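Local structure of tumor necrosis factor receptor superfamily member 16 (Rattus norvegicus, 4F42) at residues E15-L20 with P48-L53; D23-L28 with E37-F42. The protein is the low-affinity neurotrophin receptor p75NTR, whose intracellular death domain, the part crystallised here, probably relays signals by binding other proteins. All blocks are in the same frame, centred on the assembly; numbering follows the deposited sequence.

Both contacts lie in the single death domain of this chain, an all-alpha bundle of six helices joined by loops, and their centres are 11 Å apart. Contact 1 sets helix 10-19 against helix 48-56 near the middle of the domain; contact 2 sets helix 24-32 against helix 36-41, farther from the centre. In sequence contact 2 is nested inside the loop that contact 1 closes, so four helices in chain order are tied in two pairs. The pairs also touch: P48 lies against W25, with its CB 3.6 Å from W25 CZ2, and F42 reaches A51. The two contacts are therefore continuous, W25 and F42 of contact 2 lying against helix 48-56 of contact 1.

Contact 1 (E15-L20 with P48-L53); sequences EVEKLL and PVRALL. With MNB (5-mercapto-2-nitro-benzoic acid), chain B.
L20 and V49 meet at the apolar centre of this contact, where helix 10-19 packs against helix 48-56 in the death-domain helical bundle. The two short axes pass 9.7 Å apart with their directions 121° from parallel. V49 CG1, anti to its own backbone N (chi1 -160°), projects against the side chain of L20, 3.7 Å from L20 CB and slightly farther from L20 CD1. The same L20 CD1 methyl also reaches L53 CD1 at 4.0 Å, so this one branch touches residues a helical turn apart. V16 CG1 adds a looser apolar touch on L53 CD1. Around this core L28 and L71 pack on L20, W25 on V49, and Y5 on V16 and L53, which buries the centre between several helices. V16 also belongs to the pocket of another bound 5-mercapto-2-nitro-benzoic acid.

Beyond V49 the interface turns polar. E17, extended beyond CG, carries its carboxylate to the side of R50, whose chain bends before its guanidinium. The grip is side-on: E17 OE2, close to the guanidinium plane, receives R50 NE at 3.2 Å, while R50 NH2 meets the syn lone pair of E17 OE1 at 3.0 Å. R50 NE also reaches E17 OE1 in a more bent bond, so that oxygen accepts from both nitrogens; the two flat groups are turned 52° apart. A second carboxylate, that of E14, forms a salt bridge with R50 NH2, and the paired acids probably stabilise the arginine's positive charge. C4 of the bound 5-mercapto-2-nitro-benzoic acid lies over one face of the R50 guanidinium, offset toward the rim. Its nitro oxygen O8 comes to 3.2 Å from the backbone N of K18.

Contact 2 (D23-L28 with E37-F42); sequences DTWRHL and EHIDSF
R26 spreads its guanidinium over the I39 CG2 methyl, which sits 3.9 Å from the plane and under its centre. CG2 is anti to the backbone N of I39, and from there it also meets the far end of the W25 indole, 3.7 Å from W25 CZ3. The methyl thus sits in the angle between the CZ3 end of the indole, above its plane, and the guanidinium face. On the W25 side, the CH2 corner points edge-on at the carbonyl of I39, and CZ3 lies 3.9 Å from F42 CB. R26 CG in turn covers one face of the indole near its centre; helix 48-56 covers the opposite face. Farther out, a bend at chi3 (58°) turns R26 toward D40, and R26 NH2 donates to D40 OD1 at 2.7 Å in a nearly straight hydrogen bond, part of a salt bridge. The donor lies 29° out of the carboxylate plane, although the oxygen is in the guanidinium plane; a weak bond from R26 NH1 reaches the same oxygen. An aromatic and aliphatic interior edged by a salt bridge thus pairs helices 24-32 and 36-41, consecutive members of the death-domain fold.

Contact 1 (E15-L20 with P48-L53)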
loop_
_atom_site.group_PDB
_atom_site.type_symbol
_atom_site.label_atom_id
_atom_site.label_comp_id
_atom_site.label_asym_id
_atom_site.label_seq_id
_atom_site.Cartn_x
_atom_site.Cartn_y
_atom_site.Cartn_z
ATOM N N GLU A 15 10.038 2.997 2.773
ATOM C CA GLU A 15 10.350 1.571 2.939
ATOM C C GLU A 15 9.179 0.719 2.430
ATOM O O GLU A 15 9.361 -0.195 1.626
ATOM C CB GLU A 15 10.658 1.226 4.403
ATOM C CG GLU A 15 11.991 1.762 4.949
ATOM C CD GLU A 15 12.030 1.793 6.494
ATOM O OE1 GLU A 15 11.363 0.932 7.143
ATOM O OE2 GLU A 15 12.725 2.683 7.057
ATOM N N VAL A 16 7.978 1.038 2.900
ATOM C CA VAL A 16 6.746 0.408 2.426
ATOM C C VAL A 16 6.676 0.442 0.889
ATOM O O VAL A 16 6.494 -0.600 0.253
ATOM C CB VAL A 16 5.495 1.078 3.063
ATOM C CG1 VAL A 16 4.218 0.543 2.456
ATOM C CG2 VAL A 16 5.491 0.876 4.573
ATOM N N GLU A 17 6.853 1.631 0.311
ATOM C CA GLU A 17 6.812 1.825 -1.145
ATOM C C GLU A 17 7.835 0.970 -1.892
ATOM O O GLU A 17 7.535 0.415 -2.948
ATOM C CB GLU A 17 7.040 3.296 -1.496
ATOM C CG GLU A 17 5.825 4.183 -1.312
ATOM C CD GLU A 17 6.168 5.659 -1.360
ATOM O OE1 GLU A 17 7.201 6.013 -1.955
ATOM O OE2 GLU A 17 5.404 6.470 -0.797
ATOM N N LYS A 18 9.041 0.879 -1.338
ATOM C CA LYS A 18 10.122 0.098 -1.935
ATOM C C LYS A 18 9.738 -1.373 -2.028
ATOM O O LYS A 18 10.001 -2.015 -3.029
ATOM C CB LYS A 18 11.412 0.259 -1.129
ATOM C CG LYS A 18 12.678 -0.206 -1.857
ATOM C CD LYS A 18 13.347 0.938 -2.620
ATOM C CE LYS A 18 14.701 0.517 -3.200
ATOM N NZ LYS A 18 15.771 0.436 -2.157
ATOM N N LEU A 19 9.097 -1.886 -0.986
ATOM C CA LEU A 19 8.743 -3.303 -0.910
ATOM C C LEU A 19 7.570 -3.658 -1.806
ATOM O O LEU A 19 7.376 -4.830 -2.146
ATOM C CB LEU A 19 8.459 -3.715 0.547
ATOM C CG LEU A 19 9.698 -3.778 1.446
ATOM C CD1 LEU A 19 9.296 -3.828 2.908
ATOM C CD2 LEU A 19 10.598 -4.961 1.080
ATOM N N LEU A 20 6.796 -2.640 -2.181
ATOM C CA LEU A 20 5.634 -2.823 -3.050
ATOM C C LEU A 20 5.943 -2.578 -4.531
ATOM O O LEU A 20 5.029 -2.463 -5.355
ATOM C CB LEU A 20 4.466 -1.955 -2.577
ATOM C CG LEU A 20 3.989 -2.175 -1.139
ATOM C CD1 LEU A 20 2.957 -1.122 -0.742
ATOM C CD2 LEU A 20 3.447 -3.574 -0.947
ATOM N N PRO A 48 3.381 5.266 -8.969
ATOM C CA PRO A 48 2.064 4.641 -8.866
ATOM C C PRO A 48 1.748 4.132 -7.455
ATOM O O PRO A 48 0.628 4.333 -6.981
ATOM C CB PRO A 48 2.133 3.496 -9.876
ATOM C CG PRO A 48 3.201 3.902 -10.837
ATOM C CD PRO A 48 4.212 4.623 -10.004
ATOM N N VAL A 49 2.718 3.506 -6.793
ATOM C CA VAL A 49 2.521 3.025 -5.422
ATOM C C VAL A 49 2.172 4.181 -4.481
ATOM O O VAL A 49 1.164 4.137 -3.781
ATOM C CB VAL A 49 3.765 2.278 -4.854
ATOM C CG1 VAL A 49 3.349 1.415 -3.686
ATOM C CG2 VAL A 49 4.445 1.415 -5.929
ATOM N N ARG A 50 3.008 5.216 -4.478
ATOM C CA ARG A 50 2.778 6.391 -3.642
ATOM C C ARG A 50 1.419 7.047 -3.921
ATOM O O ARG A 50 0.702 7.427 -2.990
ATOM C CB ARG A 50 3.902 7.403 -3.834
ATOM C CG ARG A 50 3.713 8.698 -3.062
ATOM C CD ARG A 50 4.930 9.574 -3.213
ATOM N NE ARG A 50 6.131 8.938 -2.671
ATOM C CZ ARG A 50 7.360 9.450 -2.742
ATOM N NH1 ARG A 50 7.577 10.620 -3.347
ATOM N NH2 ARG A 50 8.381 8.782 -2.202
ATOM N N ALA A 51 1.083 7.174 -5.204
ATOM C CA ALA A 51 -0.208 7.723 -5.632
ATOM C C ALA A 51 -1.391 6.889 -5.119
ATOM O O ALA A 51 -2.386 7.446 -4.665
ATOM C CB ALA A 51 -0.254 7.856 -7.162
ATOM N N LEU A 52 -1.260 5.566 -5.175
ATOM C CA LEU A 52 -2.302 4.651 -4.722
ATOM C C LEU A 52 -2.545 4.804 -3.237
ATOM O O LEU A 52 -3.677 4.979 -2.803
ATOM C CB LEU A 52 -1.926 3.199 -5.022
ATOM C CG LEU A 52 -2.863 2.165 -4.384
ATOM C CD1 LEU A 52 -3.996 1.823 -5.325
ATOM C CD2 LEU A 52 -2.088 0.916 -3.999
ATOM N N LEU A 53 -1.467 4.734 -2.466
ATOM C CA LEU A 53 -1.520 4.806 -1.019
ATOM C C LEU A 53 -1.948 6.171 -0.488
ATOM O O LEU A 53 -2.554 6.248 0.574
ATOM C CB LEU A 53 -0.168 4.379 -0.436
ATOM C CG LEU A 53 0.208 2.919 -0.759
ATOM C CD1 LEU A 53 1.656 2.638 -0.434
ATOM C CD2 LEU A 53 -0.722 1.917 -0.055
HETATM C C6 MNB B . 9.680 4.943 -6.911
HETATM C C1 MNB B . 10.110 4.255 -5.781
HETATM C C2 MNB B . 9.936 4.873 -4.420
HETATM C C3 MNB B . 9.339 6.134 -4.357
HETATM C C4 MNB B . 8.928 6.778 -5.523
HETATM C C5 MNB B . 9.092 6.195 -6.783
HETATM S S5 MNB B . 8.592 7.030 -8.178
HETATM C C10 MNB B . 10.730 2.911 -6.005
HETATM O O12 MNB B . 11.923 2.730 -5.687
HETATM O O11 MNB B . 10.034 2.010 -6.524
HETATM N N7 MNB B . 10.349 4.244 -3.214
HETATM O O9 MNB B . 10.533 4.891 -2.180
HETATM O O8 MNB B . 10.536 3.040 -3.177
#

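Contact 2 (D23-L28 with E37-F42)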
loop_
_atom_site.group_PDB
_atom_site.type_symbol
_atom_site.label_atom_id
_atom_site.label_comp_id
_atom_site.label_asym_id
_atom_site.label_seq_id
_atom_site.Cartn_x
_atom_site.Cartn_y
_atom_site.Cartn_z
ATOM N N ASP A 23 5.008 -5.412 -9.486
ATOM C CA ASP A 23 3.550 -5.474 -9.564
ATOM C C ASP A 23 2.853 -5.668 -8.215
ATOM O O ASP A 23 1.625 -5.743 -8.158
ATOM C CB ASP A 23 3.108 -6.563 -10.544
ATOM C CG ASP A 23 3.654 -6.343 -11.950
ATOM O OD1 ASP A 23 3.312 -5.312 -12.585
ATOM O OD2 ASP A 23 4.428 -7.217 -12.414
ATOM N N THR A 24 3.621 -5.731 -7.135
ATOM C CA THR A 24 3.046 -5.979 -5.812
ATOM C C THR A 24 1.972 -4.945 -5.434
ATOM O O THR A 24 0.947 -5.297 -4.836
ATOM C CB THR A 24 4.138 -6.078 -4.728
ATOM O OG1 THR A 24 5.212 -6.899 -5.208
ATOM C CG2 THR A 24 3.581 -6.705 -3.471
ATOM N N TRP A 25 2.188 -3.683 -5.813
ATOM C CA TRP A 25 1.218 -2.621 -5.530
ATOM C C TRP A 25 -0.127 -2.885 -6.214
ATOM O O TRP A 25 -1.185 -2.595 -5.647
ATOM C CB TRP A 25 1.771 -1.240 -5.908
ATOM C CG TRP A 25 1.898 -0.997 -7.381
ATOM C CD1 TRP A 25 2.925 -1.386 -8.188
ATOM C CD2 TRP A 25 0.961 -0.310 -8.225
ATOM N NE1 TRP A 25 2.691 -0.985 -9.478
ATOM C CE2 TRP A 25 1.495 -0.318 -9.529
ATOM C CE3 TRP A 25 -0.274 0.316 -8.003
ATOM C CZ2 TRP A 25 0.837 0.272 -10.611
ATOM C CZ3 TRP A 25 -0.929 0.897 -9.079
ATOM C CH2 TRP A 25 -0.373 0.869 -10.366
ATOM N N ARG A 26 -0.077 -3.442 -7.423
ATOM C CA ARG A 26 -1.293 -3.854 -8.137
ATOM C C ARG A 26 -2.052 -4.955 -7.384
ATOM O O ARG A 26 -3.266 -4.875 -7.215
ATOM C CB ARG A 26 -0.968 -4.291 -9.571
ATOM C CG ARG A 26 -0.203 -3.236 -10.389
ATOM C CD ARG A 26 -0.004 -3.661 -11.840
ATOM N NE ARG A 26 -1.301 -3.912 -12.468
ATOM C CZ ARG A 26 -1.944 -3.053 -13.260
ATOM N NH1 ARG A 26 -1.403 -1.875 -13.568
ATOM N NH2 ARG A 26 -3.128 -3.382 -13.756
ATOM N N HIS A 27 -1.330 -5.967 -6.915
ATOM C CA HIS A 27 -1.936 -7.070 -6.165
ATOM C C HIS A 27 -2.588 -6.533 -4.892
ATOM O O HIS A 27 -3.730 -6.873 -4.574
ATOM C CB HIS A 27 -0.893 -8.156 -5.839
ATOM C CG HIS A 27 -0.026 -8.535 -7.007
ATOM N ND1 HIS A 27 1.296 -8.901 -6.865
ATOM C CD2 HIS A 27 -0.288 -8.582 -8.336
ATOM C CE1 HIS A 27 1.803 -9.173 -8.056
ATOM N NE2 HIS A 27 0.861 -8.990 -8.964
ATOM N N LEU A 28 -1.858 -5.665 -4.193
ATOM C CA LEU A 28 -2.349 -5.027 -2.970
ATOM C C LEU A 28 -3.576 -4.160 -3.223
ATOM O O LEU A 28 -4.561 -4.237 -2.485
ATOM C CB LEU A 28 -1.239 -4.203 -2.318
ATOM C CG LEU A 28 -1.591 -3.305 -1.141
ATOM C CD1 LEU A 28 -2.013 -4.143 0.052
ATOM C CD2 LEU A 28 -0.390 -2.454 -0.793
ATOM N N GLU A 37 -9.147 -1.130 -13.848
ATOM C CA GLU A 37 -9.002 0.118 -14.608
ATOM C C GLU A 37 -8.669 1.298 -13.707
ATOM O O GLU A 37 -7.950 2.212 -14.122
ATOM C CB GLU A 37 -10.261 0.417 -15.416
ATOM C CG GLU A 37 -10.588 -0.641 -16.469
ATOM C CD GLU A 37 -11.295 -1.875 -15.903
ATOM O OE1 GLU A 37 -11.775 -1.831 -14.742
ATOM O OE2 GLU A 37 -11.372 -2.891 -16.630
ATOM N N HIS A 38 -9.201 1.269 -12.483
ATOM C CA HIS A 38 -8.844 2.225 -11.435
ATOM C C HIS A 38 -7.340 2.091 -11.126
ATOM O O HIS A 38 -6.619 3.095 -11.091
ATOM C CB HIS A 38 -9.697 1.973 -10.190
ATOM C CG HIS A 38 -9.792 3.133 -9.247
ATOM N ND1 HIS A 38 -8.885 4.173 -9.234
ATOM C CD2 HIS A 38 -10.670 3.388 -8.244
ATOM C CE1 HIS A 38 -9.218 5.030 -8.283
ATOM N NE2 HIS A 38 -10.295 4.575 -7.665
ATOM N N ILE A 39 -6.874 0.855 -10.924
ATOM C CA ILE A 39 -5.439 0.572 -10.737
ATOM C C ILE A 39 -4.619 1.086 -11.922
ATOM O O ILE A 39 -3.638 1.805 -11.735
ATOM C CB ILE A 39 -5.162 -0.943 -10.526
ATOM C CG1 ILE A 39 -5.967 -1.472 -9.339
ATOM C CG2 ILE A 39 -3.674 -1.198 -10.321
ATOM C CD1 ILE A 39 -5.847 -2.963 -9.099
ATOM N N ASP A 40 -5.027 0.719 -13.135
ATOM C CA ASP A 40 -4.377 1.199 -14.353
ATOM C C ASP A 40 -4.289 2.731 -14.405
ATOM O O ASP A 40 -3.343 3.264 -14.964
ATOM C CB ASP A 40 -5.097 0.687 -15.612
ATOM C CG ASP A 40 -4.909 -0.810 -15.848
ATOM O OD1 ASP A 40 -3.923 -1.404 -15.349
ATOM O OD2 ASP A 40 -5.764 -1.393 -16.555
ATOM N N SER A 41 -5.255 3.430 -13.808
ATOM C CA SER A 41 -5.238 4.890 -13.770
ATOM C C SER A 41 -4.035 5.456 -13.010
ATOM O O SER A 41 -3.636 6.604 -13.253
ATOM C CB SER A 41 -6.533 5.440 -13.172
ATOM O OG SER A 41 -6.428 5.614 -11.764
ATOM N N PHE A 42 -3.461 4.666 -12.097
ATOM C CA PHE A 42 -2.339 5.144 -11.272
ATOM C C PHE A 42 -1.016 4.971 -11.983
ATOM O O PHE A 42 -0.006 5.534 -11.564
ATOM C CB PHE A 42 -2.290 4.451 -9.900
ATOM C CG PHE A 42 -3.365 4.900 -8.947
ATOM C CD1 PHE A 42 -3.327 6.164 -8.373
ATOM C CD2 PHE A 42 -4.409 4.051 -8.611
ATOM C CE1 PHE A 42 -4.334 6.590 -7.492
ATOM C CE2 PHE A 42 -5.409 4.460 -7.724
ATOM C CZ PHE A 42 -5.373 5.732 -7.170
#